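Local coordinates for protein minor fimbrium anchoring subunit Mfa2 (Porphyromonas gingivalis, PDB 5NFI) that anchors the minor fimbriae in the bacterial outer membrane through its interaction with Mfa1 and regulates fimbrial length, without being part of the fimbrium itself, at residues A[120-125]-A[131-136]; A[148-153]-A[213-218]; A[91-96]-A[175-180]; A[105-110]-A[141-146]. One frame throughout, in Å; residues are numbered along the deposited sequence.

Contact 1: residues A[120-125]-A[131-136]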
loop_
_atom_site.group_PDB
_atom_site.type_symbol
_atom_site.label_atom_id
_atom_site.label_comp_id
_atom_site.label_asym_id
_atom_site.label_seq_id
_atom_site.Cartn_x
_atom_site.Cartn_y
_atom_site.Cartn_z
ATOM N N VAL A 120 -19.922 -11.177 -9.150
ATOM C CA VAL A 120 -20.329 -12.513 -9.550
ATOM C C VAL A 120 -21.743 -12.751 -9.079
ATOM O O VAL A 120 -22.301 -11.928 -8.347
ATOM C CB VAL A 120 -19.393 -13.589 -8.981
ATOM C CG1 VAL A 120 -17.982 -13.382 -9.508
ATOM C CG2 VAL A 120 -19.408 -13.568 -7.466
ATOM N N GLU A 121 -22.315 -13.883 -9.474
ATOM C CA GLU A 121 -23.726 -14.127 -9.243
ATOM C C GLU A 121 -24.079 -15.594 -9.017
ATOM O O GLU A 121 -23.947 -16.411 -9.930
ATOM C CB GLU A 121 -24.511 -13.581 -10.425
ATOM C CG GLU A 121 -25.999 -13.769 -10.366
ATOM C CD GLU A 121 -26.635 -13.198 -11.604
ATOM O OE1 GLU A 121 -25.884 -12.526 -12.358
ATOM O OE2 GLU A 121 -27.843 -13.438 -11.846
ATOM N N LEU A 122 -24.515 -15.919 -7.797
ATOM C CA LEU A 122 -25.170 -17.200 -7.527
ATOM C C LEU A 122 -26.587 -17.185 -8.074
ATOM O O LEU A 122 -27.403 -16.359 -7.646
ATOM C CB LEU A 122 -25.227 -17.501 -6.037
ATOM C CG LEU A 122 -24.060 -18.213 -5.369
ATOM C CD1 LEU A 122 -24.557 -18.854 -4.080
ATOM C CD2 LEU A 122 -23.444 -19.233 -6.302
ATOM N N LYS A 123 -26.890 -18.091 -8.997
ATOM C CA LYS A 123 -28.198 -18.074 -9.634
ATOM C C LYS A 123 -29.064 -19.192 -9.048
ATOM O O LYS A 123 -28.542 -20.133 -8.454
ATOM C CB LYS A 123 -28.053 -18.218 -11.145
ATOM C CG LYS A 123 -27.531 -16.971 -11.853
ATOM C CD LYS A 123 -26.669 -17.359 -13.053
ATOM C CE LYS A 123 -26.720 -16.333 -14.175
ATOM N NZ LYS A 123 -26.094 -16.891 -15.409
ATOM N N ASN A 124 -30.382 -19.088 -9.208
ATOM C CA ASN A 124 -31.288 -20.055 -8.602
ATOM C C ASN A 124 -31.034 -21.457 -9.130
ATOM O O ASN A 124 -31.341 -21.777 -10.286
ATOM C CB ASN A 124 -32.748 -19.671 -8.830
ATOM C CG ASN A 124 -33.711 -20.560 -8.047
ATOM O OD1 ASN A 124 -33.293 -21.488 -7.347
ATOM N ND2 ASN A 124 -35.004 -20.273 -8.152
HETATM N N MSE A 125 -30.465 -22.286 -8.262
HETATM C CA MSE A 125 -30.098 -23.646 -8.617
HETATM C C MSE A 125 -31.321 -24.467 -8.983
HETATM O O MSE A 125 -31.216 -25.447 -9.720
HETATM C CB MSE A 125 -29.351 -24.303 -7.465
HETATM C CG MSE A 125 -28.091 -25.019 -7.872
HETATM SE SE MSE A 125 -27.220 -25.703 -6.285
HETATM C CE MSE A 125 -25.630 -26.476 -7.096
ATOM N N GLN A 131 -23.944 -25.438 -10.025
ATOM C CA GLN A 131 -22.857 -25.827 -9.144
ATOM C C GLN A 131 -22.452 -24.807 -8.101
ATOM O O GLN A 131 -23.223 -24.380 -7.238
ATOM C CB GLN A 131 -21.635 -26.094 -10.027
ATOM C CG GLN A 131 -20.786 -27.288 -9.725
ATOM C CD GLN A 131 -19.450 -27.178 -10.432
ATOM O OE1 GLN A 131 -19.033 -26.083 -10.822
ATOM N NE2 GLN A 131 -18.786 -28.307 -10.627
ATOM N N TYR A 132 -21.176 -24.467 -8.217
ATOM C CA TYR A 132 -20.560 -23.292 -7.664
ATOM C C TYR A 132 -20.176 -22.444 -8.871
ATOM O O TYR A 132 -20.155 -22.946 -9.995
ATOM C CB TYR A 132 -19.325 -23.654 -6.848
ATOM C CG TYR A 132 -19.520 -24.755 -5.841
ATOM C CD1 TYR A 132 -19.447 -26.090 -6.218
ATOM C CD2 TYR A 132 -19.752 -24.463 -4.505
ATOM C CE1 TYR A 132 -19.621 -27.104 -5.295
ATOM C CE2 TYR A 132 -19.920 -25.467 -3.574
ATOM C CZ TYR A 132 -19.853 -26.785 -3.973
ATOM O OH TYR A 132 -20.022 -27.788 -3.051
ATOM N N ILE A 133 -19.860 -21.172 -8.664
ATOM C CA ILE A 133 -19.373 -20.359 -9.769
ATOM C C ILE A 133 -17.869 -20.147 -9.641
ATOM O O ILE A 133 -17.245 -20.598 -8.680
ATOM C CB ILE A 133 -20.092 -19.003 -9.844
ATOM C CG1 ILE A 133 -19.767 -18.147 -8.626
ATOM C CG2 ILE A 133 -21.592 -19.206 -9.938
ATOM C CD1 ILE A 133 -20.631 -16.924 -8.535
ATOM N N HIS A 134 -17.284 -19.488 -10.630
ATOM C CA HIS A 134 -15.859 -19.195 -10.599
ATOM C C HIS A 134 -15.601 -17.749 -10.945
ATOM O O HIS A 134 -16.436 -17.099 -11.568
ATOM C CB HIS A 134 -15.100 -20.100 -11.558
ATOM C CG HIS A 134 -15.157 -21.544 -11.182
ATOM N ND1 HIS A 134 -14.061 -22.241 -10.724
ATOM C CD2 HIS A 134 -16.186 -22.424 -11.188
ATOM C CE1 HIS A 134 -14.408 -23.490 -10.470
ATOM N NE2 HIS A 134 -15.693 -23.628 -10.744
ATOM N N THR A 135 -14.438 -17.256 -10.530
ATOM C CA THR A 135 -13.992 -15.921 -10.872
ATOM C C THR A 135 -12.490 -15.803 -10.616
ATOM O O THR A 135 -11.884 -16.702 -10.039
ATOM C CB THR A 135 -14.750 -14.849 -10.070
ATOM O OG1 THR A 135 -14.461 -13.547 -10.598
ATOM C CG2 THR A 135 -14.363 -14.899 -8.601
ATOM N N ARG A 136 -11.902 -14.701 -11.080
ATOM C CA ARG A 136 -10.499 -14.373 -10.850
ATOM C C ARG A 136 -10.417 -13.018 -10.169
ATOM O O ARG A 136 -11.310 -12.180 -10.347
ATOM C CB ARG A 136 -9.707 -14.333 -12.160
ATOM C CG ARG A 136 -9.677 -15.630 -12.904
ATOM C CD ARG A 136 -8.991 -15.520 -14.261
ATOM N NE ARG A 136 -7.538 -15.350 -14.182
ATOM C CZ ARG A 136 -6.846 -14.328 -14.696
ATOM N NH1 ARG A 136 -7.463 -13.344 -15.347
ATOM N NH2 ARG A 136 -5.523 -14.300 -14.583
#
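I133 is the side chain on which V120 and L122 converge. Its two branches divide the work. With chi1 at 66°, CG1 lies between the backbone N and the carbonyl carbon, and the extended second torsion sends the terminal methyl into the opposing strand. There I133 CD1 lies 3.6 Å from V120 CB, and the backbone N of E121 is equally near. The other branch, I133 CG2, comes near the carbonyl oxygen of E121 and meets L122 CD2 at 4.1 Å, the two side chains approaching at a slant.

V120 uses a different branch for T135: the methyl V120 CG1 comes within 3.6 Å of T135 CB, and the two side chains cross at about a right angle. These strands are the arms of a beta hairpin, antiparallel at 168° between the short segments, yet no hydrogen bond links them here. V120 and L122 pair their backbones with Y66 and G64, whereas I133 and T135 pair with strand 3-10, so at this end the hairpin arms have parted and only side chains span the gap of 7.8 Å between their axes. The hairpin belongs to the beta-rich fold of a protein assigned to the transthyretin clan.

Nearer the turn, selenomethionine M125 keeps an extended chain beyond CG and lays its CE methyl beside Q131, 3.5 Å from Q131 CA. L122 and I133 also touch R3 and V5 of strand 3-10, respectively.

Contact 2: residues A[148-153]-A[213-218]; sequences VSVDSL and LSVTHK
V148 stands across from L213 and V150 across from V215, with CA atoms 9.3 Å apart in the first pair and 8.4 Å in the second. The two segments therefore advance in step and in the same sense, two residues at a time, too far apart for backbone pairing. Each has its own sheet partners instead: the backbone of V148 bonds to A198 and that of V150 to C196, while strand 211-217 pairs with strands 159-165 and 222-228. Such a facing of two layers through alternate side chains is consistent with a beta sandwich.

The contact is made of methyls alone. V148 and L213 reach toward each other tip to tip, V148 CG2 lying 4.0 Å from L213 CD1. In L213, CG is anti to the backbone N (chi1 -179°), beside the carbonyl carbon, and from there CD1 is the methyl that meets V148. At the second level the branches slant past each other, with V150 CG2 at 3.8 Å from V215 CG2. V150 and V215 share nearly the same first torsion, with CG2 set beside the backbone N, and in each this methyl does the touching.

I161 beside V150, and L254 beside both V150 and V215, extend this apolar layer. With four buried hydrocarbon side chains and no polar bond across, cohesion here rests on dispersion and the exclusion of water.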
loop_
_atom_site.group_PDB
_atom_site.type_symbol
_atom_site.label_atom_id
_atom_site.label_comp_id
_atom_site.label_asym_id
_atom_site.label_seq_id
_atom_site.Cartn_x
_atom_site.Cartn_y
_atom_site.Cartn_z
ATOM N N VAL A 148 15.606 7.002 -0.152
ATOM C CA VAL A 148 15.842 8.415 -0.328
ATOM C C VAL A 148 17.271 8.764 0.067
ATOM O O VAL A 148 17.738 8.376 1.129
ATOM C CB VAL A 148 14.864 9.256 0.501
ATOM C CG1 VAL A 148 15.191 10.741 0.368
ATOM C CG2 VAL A 148 13.441 8.979 0.071
ATOM N N SER A 149 17.963 9.490 -0.807
ATOM C CA SER A 149 19.290 9.984 -0.493
ATOM C C SER A 149 19.277 11.498 -0.528
ATOM O O SER A 149 18.707 12.099 -1.445
ATOM C CB SER A 149 20.324 9.444 -1.483
ATOM O OG SER A 149 20.078 8.087 -1.796
ATOM N N VAL A 150 19.878 12.113 0.488
ATOM C CA VAL A 150 20.197 13.534 0.425
ATOM C C VAL A 150 21.693 13.673 0.217
ATOM O O VAL A 150 22.505 13.126 0.967
ATOM C CB VAL A 150 19.748 14.291 1.669
ATOM C CG1 VAL A 150 20.133 15.754 1.556
ATOM C CG2 VAL A 150 18.256 14.182 1.800
ATOM N N ASP A 151 22.020 14.409 -0.836
ATOM C CA ASP A 151 23.350 14.473 -1.405
ATOM C C ASP A 151 24.013 15.834 -1.233
ATOM O O ASP A 151 23.342 16.870 -1.174
ATOM C CB ASP A 151 23.277 14.144 -2.894
ATOM C CG ASP A 151 24.471 13.383 -3.369
ATOM O OD1 ASP A 151 25.016 12.595 -2.571
ATOM O OD2 ASP A 151 24.871 13.572 -4.531
ATOM N N SER A 152 25.343 15.811 -1.213
ATOM C CA SER A 152 26.164 17.008 -1.105
ATOM C C SER A 152 25.701 17.843 0.082
ATOM O O SER A 152 25.009 18.848 -0.069
ATOM C CB SER A 152 26.127 17.810 -2.408
ATOM O OG SER A 152 24.801 18.049 -2.844
ATOM N N LEU A 153 26.096 17.407 1.269
ATOM C CA LEU A 153 25.546 17.928 2.507
ATOM C C LEU A 153 26.585 17.769 3.607
ATOM O O LEU A 153 26.977 16.653 3.927
ATOM C CB LEU A 153 24.251 17.177 2.846
ATOM C CG LEU A 153 23.306 17.566 3.977
ATOM C CD1 LEU A 153 22.459 18.757 3.603
ATOM C CD2 LEU A 153 22.422 16.384 4.275
ATOM N N LEU A 213 7.194 13.939 2.119
ATOM C CA LEU A 213 8.610 13.624 2.257
ATOM C C LEU A 213 9.278 14.866 2.821
ATOM O O LEU A 213 8.964 15.978 2.387
ATOM C CB LEU A 213 9.224 13.228 0.919
ATOM C CG LEU A 213 10.706 12.862 0.969
ATOM C CD1 LEU A 213 10.890 11.587 1.768
ATOM C CD2 LEU A 213 11.286 12.723 -0.440
ATOM N N SER A 214 10.165 14.702 3.801
ATOM C CA SER A 214 10.763 15.875 4.427
ATOM C C SER A 214 12.172 15.632 4.942
ATOM O O SER A 214 12.530 14.497 5.276
ATOM C CB SER A 214 9.915 16.342 5.578
ATOM O OG SER A 214 10.380 15.716 6.751
ATOM N N VAL A 215 12.962 16.708 4.999
ATOM C CA VAL A 215 14.336 16.654 5.503
ATOM C C VAL A 215 14.502 17.696 6.581
ATOM O O VAL A 215 14.175 18.884 6.373
ATOM C CB VAL A 215 15.398 16.903 4.406
ATOM C CG1 VAL A 215 16.801 16.724 4.982
ATOM C CG2 VAL A 215 15.207 15.952 3.253
ATOM N N THR A 216 15.031 17.248 7.718
ATOM C CA THR A 216 15.156 18.066 8.916
ATOM C C THR A 216 16.586 18.093 9.480
ATOM O O THR A 216 17.272 17.082 9.520
ATOM C CB THR A 216 14.204 17.551 10.018
ATOM O OG1 THR A 216 12.846 17.686 9.581
ATOM C CG2 THR A 216 14.403 18.319 11.312
ATOM N N HIS A 217 17.034 19.251 9.929
ATOM C CA HIS A 217 18.303 19.337 10.633
ATOM C C HIS A 217 18.059 18.952 12.089
ATOM O O HIS A 217 17.475 19.734 12.843
ATOM C CB HIS A 217 18.891 20.749 10.512
ATOM C CG HIS A 217 20.243 20.895 11.130
ATOM N ND1 HIS A 217 20.465 21.637 12.268
ATOM C CD2 HIS A 217 21.447 20.387 10.772
ATOM C CE1 HIS A 217 21.745 21.578 12.585
ATOM N NE2 HIS A 217 22.363 20.826 11.695
ATOM N N LYS A 218 18.492 17.751 12.475
ATOM C CA LYS A 218 18.196 17.182 13.795
ATOM C C LYS A 218 18.634 18.039 14.996
ATOM O O LYS A 218 17.851 18.214 15.940
ATOM C CB LYS A 218 18.834 15.788 13.923
ATOM C CG LYS A 218 18.247 14.735 13.009
ATOM C CD LYS A 218 18.718 13.343 13.389
ATOM C CE LYS A 218 20.178 13.147 13.062
ATOM N NZ LYS A 218 20.853 12.156 13.972
#

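Contact 3: residues A[91-96]-A[175-180]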
loop_
_atom_site.group_PDB
_atom_site.type_symbol
_atom_site.label_atom_id
_atom_site.label_comp_id
_atom_site.label_asym_id
_atom_site.label_seq_id
_atom_site.Cartn_x
_atom_site.Cartn_y
_atom_site.Cartn_z
ATOM N N GLN A 91 -17.586 -0.470 3.548
ATOM C CA GLN A 91 -16.821 0.767 3.687
ATOM C C GLN A 91 -16.389 1.040 5.128
ATOM O O GLN A 91 -15.888 2.112 5.433
ATOM C CB GLN A 91 -17.626 1.961 3.156
ATOM C CG GLN A 91 -18.775 2.422 4.056
ATOM C CD GLN A 91 -20.036 1.540 4.013
ATOM O OE1 GLN A 91 -20.091 0.536 3.317
ATOM N NE2 GLN A 91 -21.060 1.941 4.757
ATOM N N GLN A 92 -16.582 0.074 6.019
ATOM C CA GLN A 92 -16.071 0.195 7.376
ATOM C C GLN A 92 -14.581 -0.110 7.395
ATOM O O GLN A 92 -14.056 -0.759 6.497
ATOM C CB GLN A 92 -16.819 -0.738 8.321
ATOM C CG GLN A 92 -18.217 -0.266 8.684
ATOM C CD GLN A 92 -18.997 -1.294 9.497
ATOM O OE1 GLN A 92 -19.788 -2.058 8.949
ATOM N NE2 GLN A 92 -18.771 -1.318 10.802
ATOM N N VAL A 93 -13.888 0.363 8.420
ATOM C CA VAL A 93 -12.451 0.170 8.462
ATOM C C VAL A 93 -12.082 -1.243 8.882
ATOM O O VAL A 93 -12.341 -1.674 10.001
ATOM C CB VAL A 93 -11.768 1.173 9.405
ATOM C CG1 VAL A 93 -10.248 0.994 9.351
ATOM C CG2 VAL A 93 -12.161 2.604 9.026
ATOM N N LEU A 94 -11.452 -1.961 7.974
ATOM C CA LEU A 94 -10.955 -3.285 8.290
ATOM C C LEU A 94 -9.723 -3.267 9.202
ATOM O O LEU A 94 -9.567 -4.123 10.082
ATOM C CB LEU A 94 -10.625 -4.021 6.992
ATOM C CG LEU A 94 -9.950 -5.375 7.131
ATOM C CD1 LEU A 94 -10.775 -6.290 8.047
ATOM C CD2 LEU A 94 -9.775 -5.984 5.752
HETATM N N MSE A 95 -8.883 -2.255 9.022
HETATM C CA MSE A 95 -7.457 -2.388 9.286
HETATM C C MSE A 95 -6.797 -1.060 9.610
HETATM O O MSE A 95 -7.019 -0.085 8.902
HETATM C CB MSE A 95 -6.810 -2.950 8.036
HETATM C CG MSE A 95 -5.618 -3.831 8.164
HETATM SE SE MSE A 95 -5.105 -4.108 6.285
HETATM C CE MSE A 95 -4.028 -2.503 6.020
ATOM N N ARG A 96 -5.969 -1.030 10.651
ATOM C CA ARG A 96 -5.108 0.117 10.889
ATOM C C ARG A 96 -3.685 -0.328 11.155
ATOM O O ARG A 96 -3.466 -1.203 11.977
ATOM C CB ARG A 96 -5.616 0.950 12.063
ATOM C CG ARG A 96 -6.849 1.741 11.737
ATOM C CD ARG A 96 -7.295 2.580 12.895
ATOM N NE ARG A 96 -8.690 2.987 12.755
ATOM C CZ ARG A 96 -9.127 3.877 11.864
ATOM N NH1 ARG A 96 -8.281 4.443 11.017
ATOM N NH2 ARG A 96 -10.414 4.192 11.808
ATOM N N THR A 175 -9.931 0.599 -0.292
ATOM C CA THR A 175 -9.678 2.043 -0.277
ATOM C C THR A 175 -9.126 2.602 1.042
ATOM O O THR A 175 -9.380 2.071 2.122
ATOM C CB THR A 175 -10.940 2.829 -0.631
ATOM O OG1 THR A 175 -11.838 2.817 0.477
ATOM C CG2 THR A 175 -11.592 2.225 -1.849
ATOM N N VAL A 176 -8.366 3.684 0.936
ATOM C CA VAL A 176 -7.721 4.269 2.096
ATOM C C VAL A 176 -8.740 4.972 2.957
ATOM O O VAL A 176 -9.449 5.863 2.499
ATOM C CB VAL A 176 -6.613 5.253 1.692
ATOM C CG1 VAL A 176 -6.117 6.061 2.907
ATOM C CG2 VAL A 176 -5.487 4.496 1.024
ATOM N N ALA A 177 -8.818 4.534 4.206
ATOM C CA ALA A 177 -9.666 5.165 5.193
ATOM C C ALA A 177 -9.004 6.457 5.661
ATOM O O ALA A 177 -7.775 6.538 5.775
ATOM C CB ALA A 177 -9.914 4.221 6.359
ATOM N N LYS A 178 -9.801 7.479 5.930
ATOM C CA LYS A 178 -9.197 8.729 6.360
ATOM C C LYS A 178 -8.649 8.576 7.775
ATOM O O LYS A 178 -9.245 7.900 8.611
ATOM C CB LYS A 178 -10.194 9.892 6.237
ATOM C CG LYS A 178 -10.103 10.610 4.863
ATOM C CD LYS A 178 -9.612 9.639 3.757
ATOM C CE LYS A 178 -9.447 10.251 2.374
ATOM N NZ LYS A 178 -8.970 9.177 1.438
ATOM N N ALA A 179 -7.484 9.173 8.011
ATOM C CA ALA A 179 -6.778 9.053 9.285
ATOM C C ALA A 179 -5.741 10.175 9.451
ATOM O O ALA A 179 -5.433 10.887 8.498
ATOM C CB ALA A 179 -6.107 7.691 9.386
ATOM N N ASP A 180 -5.208 10.335 10.659
ATOM C CA ASP A 180 -4.046 11.187 10.865
ATOM C C ASP A 180 -2.866 10.622 10.112
ATOM O O ASP A 180 -2.825 9.432 9.821
ATOM C CB ASP A 180 -3.685 11.302 12.336
ATOM C CG ASP A 180 -4.653 12.145 13.093
ATOM O OD1 ASP A 180 -5.563 12.701 12.440
ATOM O OD2 ASP A 180 -4.488 12.271 14.329
#
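V93 overlaps A177 through one methyl, V93 CG2, which sits 3.8 Å from A177 CB. The other methyl is engaged on a different surface: V93 CG1 lies over the centre of the guanidinium of R96, 3.9 Å above its plane. With CG1 anti to the backbone N (chi1 -176°), CG1 is directed to the arginine and CG2, beside the backbone N, to the alanine, and a single isopropyl group comes to touch both an alanine and the flat face of an arginine.

R96 reaches that place by a chain extended through its middle torsions that turns at the last (chi4 -71°), laying the guanidinium across V93. Its NH1 then lies 4.3 Å from K178 O, with this carbonyl oxygen at the edge of the group and near its plane, a separation too long for a hydrogen bond. The methyl of A179 approaches the same group obliquely, A179 CB being 4.2 Å from R96 NH1. A weak hydrogen bond joins NH1 to S169 OG.

The strand carrying V93 and R96 contains a classic beta bulge, in which L94 and M95 both face Y170. The extra residue shifts the alternation of side chains, and V93 and R96, three positions apart, meet on one side of the strand. A177 bonds through its backbone to S169, so the irregular segment 175-180 is tied to strand 169-171, a sheet neighbour of strand 93-100.

R96 thus gives a face to V93 of its own segment and only NH1 to the other, so the segments meet through one apolar pair and loose contacts at a charged group, with no hydrogen bond between them.

Contact 4: residues A[105-110]-A[141-146]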
loop_
_atom_site.group_PDB
_atom_site.type_symbol
_atom_site.label_atom_id
_atom_site.label_comp_id
_atom_site.label_asym_id
_atom_site.label_seq_id
_atom_site.Cartn_x
_atom_site.Cartn_y
_atom_site.Cartn_z
ATOM N N THR A 105 4.637 0.890 13.120
ATOM C CA THR A 105 5.471 -0.274 13.370
ATOM C C THR A 105 6.311 -0.517 12.126
ATOM O O THR A 105 5.879 -0.240 11.005
ATOM C CB THR A 105 4.646 -1.534 13.698
ATOM O OG1 THR A 105 5.526 -2.634 13.987
ATOM C CG2 THR A 105 3.772 -1.909 12.535
ATOM N N ASN A 106 7.526 -1.010 12.305
ATOM C CA ASN A 106 8.392 -1.207 11.153
ATOM C C ASN A 106 7.923 -2.362 10.288
ATOM O O ASN A 106 7.922 -3.508 10.746
ATOM C CB ASN A 106 9.815 -1.462 11.601
ATOM C CG ASN A 106 10.723 -1.788 10.454
ATOM O OD1 ASN A 106 10.515 -1.341 9.330
ATOM N ND2 ASN A 106 11.739 -2.592 10.725
ATOM N N ILE A 107 7.550 -2.076 9.042
ATOM C CA ILE A 107 7.029 -3.120 8.184
ATOM C C ILE A 107 7.944 -3.450 7.006
ATOM O O ILE A 107 7.494 -4.041 6.019
ATOM C CB ILE A 107 5.614 -2.765 7.644
ATOM C CG1 ILE A 107 5.666 -1.577 6.680
ATOM C CG2 ILE A 107 4.604 -2.594 8.806
ATOM C CD1 ILE A 107 4.328 -1.154 6.188
ATOM N N ASP A 108 9.227 -3.106 7.120
ATOM C CA ASP A 108 10.196 -3.514 6.094
ATOM C C ASP A 108 10.100 -5.012 5.928
ATOM O O ASP A 108 9.885 -5.728 6.890
ATOM C CB ASP A 108 11.652 -3.143 6.442
ATOM C CG ASP A 108 11.846 -1.659 6.722
ATOM O OD1 ASP A 108 11.155 -0.809 6.102
ATOM O OD2 ASP A 108 12.703 -1.339 7.582
ATOM N N GLY A 109 10.265 -5.476 4.697
ATOM C CA GLY A 109 10.328 -6.890 4.418
ATOM C C GLY A 109 8.969 -7.560 4.389
ATOM O O GLY A 109 8.897 -8.779 4.345
ATOM N N THR A 110 7.898 -6.773 4.422
ATOM C CA THR A 110 6.553 -7.312 4.281
ATOM C C THR A 110 5.862 -6.797 3.024
ATOM O O THR A 110 6.054 -5.665 2.611
ATOM C CB THR A 110 5.660 -6.961 5.484
ATOM O OG1 THR A 110 5.074 -5.668 5.285
ATOM C CG2 THR A 110 6.449 -6.985 6.780
ATOM N N GLU A 141 -0.119 -4.906 -5.227
ATOM C CA GLU A 141 0.670 -4.638 -4.031
ATOM C C GLU A 141 0.455 -3.211 -3.566
ATOM O O GLU A 141 0.492 -2.285 -4.373
ATOM C CB GLU A 141 2.159 -4.890 -4.269
ATOM C CG GLU A 141 2.951 -4.737 -2.988
ATOM C CD GLU A 141 4.434 -4.933 -3.171
ATOM O OE1 GLU A 141 4.842 -5.273 -4.313
ATOM O OE2 GLU A 141 5.178 -4.757 -2.169
ATOM N N TYR A 142 0.238 -3.059 -2.259
ATOM C CA TYR A 142 -0.043 -1.779 -1.620
ATOM C C TYR A 142 1.170 -1.239 -0.859
ATOM O O TYR A 142 1.266 -0.036 -0.634
ATOM C CB TYR A 142 -1.204 -1.906 -0.636
ATOM C CG TYR A 142 -2.579 -1.647 -1.203
ATOM C CD1 TYR A 142 -2.833 -1.738 -2.569
ATOM C CD2 TYR A 142 -3.631 -1.299 -0.363
ATOM C CE1 TYR A 142 -4.091 -1.490 -3.073
ATOM C CE2 TYR A 142 -4.883 -1.050 -0.858
ATOM C CZ TYR A 142 -5.111 -1.146 -2.207
ATOM O OH TYR A 142 -6.378 -0.892 -2.688
ATOM N N THR A 143 2.059 -2.137 -0.418
ATOM C CA THR A 143 3.333 -1.713 0.146
ATOM C C THR A 143 4.223 -1.068 -0.931
ATOM O O THR A 143 4.173 -1.417 -2.128
ATOM C CB THR A 143 4.120 -2.864 0.791
ATOM O OG1 THR A 143 3.827 -4.084 0.107
ATOM C CG2 THR A 143 3.812 -3.001 2.280
ATOM N N ASN A 144 5.023 -0.106 -0.495
ATOM C CA ASN A 144 5.963 0.582 -1.362
ATOM C C ASN A 144 7.254 0.692 -0.624
ATOM O O ASN A 144 7.263 1.019 0.549
ATOM C CB ASN A 144 5.463 1.960 -1.748
ATOM C CG ASN A 144 4.258 1.903 -2.625
ATOM O OD1 ASN A 144 4.367 1.638 -3.818
ATOM N ND2 ASN A 144 3.095 2.190 -2.050
ATOM N N ARG A 145 8.337 0.400 -1.319
ATOM C CA ARG A 145 9.671 0.521 -0.768
ATOM C C ARG A 145 10.278 1.780 -1.343
ATOM O O ARG A 145 10.396 1.926 -2.558
ATOM C CB ARG A 145 10.517 -0.714 -1.093
ATOM C CG ARG A 145 10.024 -1.977 -0.404
ATOM C CD ARG A 145 10.462 -3.215 -1.154
ATOM N NE ARG A 145 9.777 -3.332 -2.440
ATOM C CZ ARG A 145 8.551 -3.834 -2.600
ATOM N NH1 ARG A 145 8.006 -3.888 -3.814
ATOM N NH2 ARG A 145 7.866 -4.282 -1.552
ATOM N N VAL A 146 10.632 2.704 -0.464
ATOM C CA VAL A 146 11.084 4.015 -0.883
ATOM C C VAL A 146 12.455 4.327 -0.304
ATOM O O VAL A 146 12.605 4.472 0.909
ATOM C CB VAL A 146 10.093 5.125 -0.457
ATOM C CG1 VAL A 146 10.459 6.432 -1.127
ATOM C CG2 VAL A 146 8.661 4.744 -0.803
#
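T143 meets T110 and I107 by van der Waals contact alone. Its methyl does most of the touching: T143 CG2 lies 3.5 Å from the backbone oxygen T110 O and, more loosely, 4.2 Å from T110 OG1. On another flank the end of I107 closes in, with I107 CD1 at 4.4 Å from T143 CG2. The threonine thus presents its carbon branch to the loop and keeps its hydroxyl for other partners.

Hydrogen bonds shape each side separately. In the loop, I107 O accepts twice from one residue: from the backbone N of T110 and from its hydroxyl, T110 OG1 to I107 O measuring 3.0 Å. The hydroxyl arrives in the carbonyl plane on a lone pair, at a C=O...O angle of 138°. In the facing segment T143 OG1 donates to E141 OE2 over 2.7 Å, using the anti lone pair of the carboxylate, and it is also bonded to the backbone N of L112.

The charged pair completes the set. E141 is extended, CG anti to the backbone N (chi1 -175°) and the second torsion likewise, which carries its carboxylate to R145 and T143. R145 NH2 bonds to E141 OE2 at 2.8 Å, taking the syn lone pair, with an N-H...O angle of 160°. One carboxylate oxygen is thereby gripped from two directions, which probably favours its ionised form and fixes its rotation. R145 NH1 makes a second salt bridge with D249.

The motif on the loop side is a type II beta turn, I107 to T110, with G109 at its third position, where the positive phi suits glycine; it rests against an irregular point in the long strand 133-151.

Overall arrangement
Three of the four contacts draw on the long strand 133-151, which passes from contact 1 through contact 4 to contact 2, so that contacts 1 and 2 lie on opposite sides of the chain's centre, their own centres 54 Å apart. Contacts 2 and 4 are buried, contacts 1 and 3 lie at the surface. Contact 2 is wholly aliphatic, whereas contact 4, nearest the middle of the chain, sets a methyl contact beside a buried carboxylate network. Contact 1 mixes aliphatic branches with backbone atoms, and contact 3, where an irregular loop meets the separate small sheet, borders its apolar pair with an arginine. None has a hydrogen bond across its segments.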